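Local coordinates for protein LAO/AO transport system kinase (Escherichia coli, PDB 2P67) that is a MeaB-type GTPase-family protein of the P-loop NTPase clan, probably a nucleotide-binding protein, at residues 196-201 and 252-257. Sequence-based numbering, arbitrary orientation. Where two conformers were deposited one is given.
Sequences ADLIVI and WHAIID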
loop_
_atom_site.group_PDB
_atom_site.type_symbol
_atom_site.label_atom_id
_atom_site.label_comp_id
_atom_site.label_asym_id
_atom_site.label_seq_id
_atom_site.Cartn_x
_atom_site.Cartn_y
_atom_site.Cartn_z
ATOM N N ALA A 196 -6.900 -2.538 -10.949
ATOM C CA ALA A 196 -7.696 -2.656 -12.180
ATOM C C ALA A 196 -7.657 -4.051 -12.778
ATOM O O ALA A 196 -6.575 -4.583 -13.013
ATOM C CB ALA A 196 -7.250 -1.626 -13.238
ATOM N N ASP A 197 -8.832 -4.645 -13.009
ATOM C CA ASP A 197 -8.922 -5.878 -13.819
ATOM C C ASP A 197 -9.250 -5.547 -15.273
ATOM O O ASP A 197 -8.759 -6.215 -16.211
ATOM C CB ASP A 197 -9.942 -6.863 -13.232
ATOM C CG ASP A 197 -9.546 -7.330 -11.838
ATOM O OD1 ASP A 197 -8.333 -7.568 -11.612
ATOM O OD2 ASP A 197 -10.433 -7.415 -10.964
ATOM N N LEU A 198 -10.121 -4.544 -15.432
ATOM C CA LEU A 198 -10.476 -3.985 -16.741
ATOM C C LEU A 198 -10.530 -2.459 -16.651
ATOM O O LEU A 198 -10.973 -1.913 -15.645
ATOM C CB LEU A 198 -11.838 -4.536 -17.218
ATOM C CG LEU A 198 -11.825 -6.023 -17.589
ATOM C CD1 LEU A 198 -13.228 -6.647 -17.578
ATOM C CD2 LEU A 198 -11.145 -6.226 -18.940
ATOM N N ILE A 199 -10.057 -1.773 -17.696
ATOM C CA ILE A 199 -10.227 -0.338 -17.828
ATOM C C ILE A 199 -11.098 -0.116 -19.058
ATOM O O ILE A 199 -10.897 -0.777 -20.092
ATOM C CB ILE A 199 -8.888 0.426 -18.052
ATOM C CG1 ILE A 199 -7.922 0.179 -16.882
ATOM C CG2 ILE A 199 -9.146 1.936 -18.253
ATOM C CD1 ILE A 199 -8.170 0.986 -15.652
ATOM N N VAL A 200 -12.069 0.780 -18.936
ATOM C CA VAL A 200 -12.990 1.055 -20.034
ATOM C C VAL A 200 -12.984 2.563 -20.326
ATOM O O VAL A 200 -13.108 3.376 -19.410
ATOM C CB VAL A 200 -14.432 0.578 -19.724
ATOM C CG1 VAL A 200 -15.393 1.085 -20.811
ATOM C CG2 VAL A 200 -14.516 -0.978 -19.604
ATOM N N ILE A 201 -12.826 2.929 -21.599
ATOM C CA ILE A 201 -12.887 4.333 -22.001
ATOM C C ILE A 201 -14.239 4.520 -22.679
ATOM O O ILE A 201 -14.470 3.990 -23.771
ATOM C CB ILE A 201 -11.727 4.743 -22.975
ATOM C CG1 ILE A 201 -10.348 4.188 -22.529
ATOM C CG2 ILE A 201 -11.711 6.273 -23.204
ATOM C CD1 ILE A 201 -9.754 4.785 -21.214
ATOM N N TRP A 252 -18.652 -7.301 -21.446
ATOM C CA TRP A 252 -19.215 -8.461 -20.740
ATOM C C TRP A 252 -18.416 -9.714 -21.072
ATOM O O TRP A 252 -18.086 -10.514 -20.207
ATOM C CB TRP A 252 -20.698 -8.624 -21.103
ATOM C CG TRP A 252 -21.380 -9.817 -20.518
ATOM C CD1 TRP A 252 -22.169 -10.728 -21.193
ATOM C CD2 TRP A 252 -21.364 -10.240 -19.148
ATOM N NE1 TRP A 252 -22.636 -11.691 -20.320
ATOM C CE2 TRP A 252 -22.168 -11.413 -19.060
ATOM C CE3 TRP A 252 -20.742 -9.756 -17.983
ATOM C CZ2 TRP A 252 -22.372 -12.098 -17.849
ATOM C CZ3 TRP A 252 -20.954 -10.440 -16.778
ATOM C CH2 TRP A 252 -21.761 -11.593 -16.723
ATOM N N HIS A 253 -18.070 -9.863 -22.342
ATOM C CA HIS A 253 -17.264 -10.983 -22.761
ATOM C C HIS A 253 -15.876 -11.018 -22.114
ATOM O O HIS A 253 -15.380 -12.084 -21.784
ATOM C CB HIS A 253 -17.204 -11.029 -24.279
ATOM C CG HIS A 253 -18.519 -11.405 -24.882
ATOM N ND1 HIS A 253 -18.896 -11.046 -26.160
ATOM C CD2 HIS A 253 -19.567 -12.078 -24.351
ATOM C CE1 HIS A 253 -20.109 -11.517 -26.400
ATOM N NE2 HIS A 253 -20.541 -12.141 -25.316
ATOM N N ALA A 254 -15.283 -9.851 -21.919
ATOM C CA ALA A 254 -13.997 -9.763 -21.244
ATOM C C ALA A 254 -14.130 -10.158 -19.772
ATOM O O ALA A 254 -13.251 -10.819 -19.225
ATOM C CB ALA A 254 -13.407 -8.368 -21.376
ATOM N N ILE A 255 -15.218 -9.729 -19.133
ATOM C CA ILE A 255 -15.509 -10.126 -17.753
ATOM C C ILE A 255 -15.642 -11.642 -17.641
ATOM O O ILE A 255 -15.102 -12.243 -16.711
ATOM C CB ILE A 255 -16.757 -9.387 -17.174
ATOM C CG1 ILE A 255 -16.427 -7.896 -16.995
ATOM C CG2 ILE A 255 -17.185 -10.004 -15.804
ATOM C CD1 ILE A 255 -17.617 -6.928 -16.925
ATOM N N ILE A 256 -16.351 -12.256 -18.582
ATOM C CA ILE A 256 -16.464 -13.718 -18.617
ATOM C C ILE A 256 -15.076 -14.370 -18.785
ATOM O O ILE A 256 -14.759 -15.325 -18.090
ATOM C CB ILE A 256 -17.476 -14.193 -19.692
ATOM C CG1 ILE A 256 -18.891 -13.761 -19.287
ATOM C CG2 ILE A 256 -17.405 -15.724 -19.861
ATOM C CD1 ILE A 256 -19.897 -13.840 -20.411
ATOM N N ASP A 257 -14.247 -13.817 -19.674
ATOM C CA ASP A 257 -12.867 -14.280 -19.877
ATOM C C ASP A 257 -12.039 -14.197 -18.579
ATOM O O ASP A 257 -11.281 -15.113 -18.236
ATOM C CB ASP A 257 -12.194 -13.456 -20.994
ATOM C CG ASP A 257 -12.683 -13.827 -22.400
ATOM O OD1 ASP A 257 -13.391 -14.858 -22.576
ATOM O OD2 ASP A 257 -12.362 -13.065 -23.345
#
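L198 reaches from strand 198-201 to A254 and I255 of helix 248-264, one methyl branch on each, a compact example of how one branched side chain can join a sheet to a helix. CD1 lies 3.5 Å from CG1 of I255, a closeness that is doubtful because the leucine is modelled in two positions, while CD2 sits 4.0 Å from CB of A254. The same CD1 also comes within 4.0 Å of the backbone N of I255, so the leucine end rests on the helix surface itself. A254, which turns its CB toward the strand, probably helps to permit this approach. The CB of I255 points neither at the strand nor away from it, and with CG1 anti to the carbonyl carbon (chi1 -68°) its ethyl branch is the part that L198 crosses at an angle. No hydrogen bond links the two segments; all three touching residues are buried, and the contact is purely apolar.

Neighbouring strand 236-239 widens this patch, since R236 touches both L198 and A254, and L238 adds to the cover of A254. I199, the next residue along the strand, packs against Y219 and L223 of helix 209-225. Strand 198-201, inside a parallel sheet, thus contacts two different helices through successive side chains, the layered alpha/beta packing characteristic of P-loop NTPases.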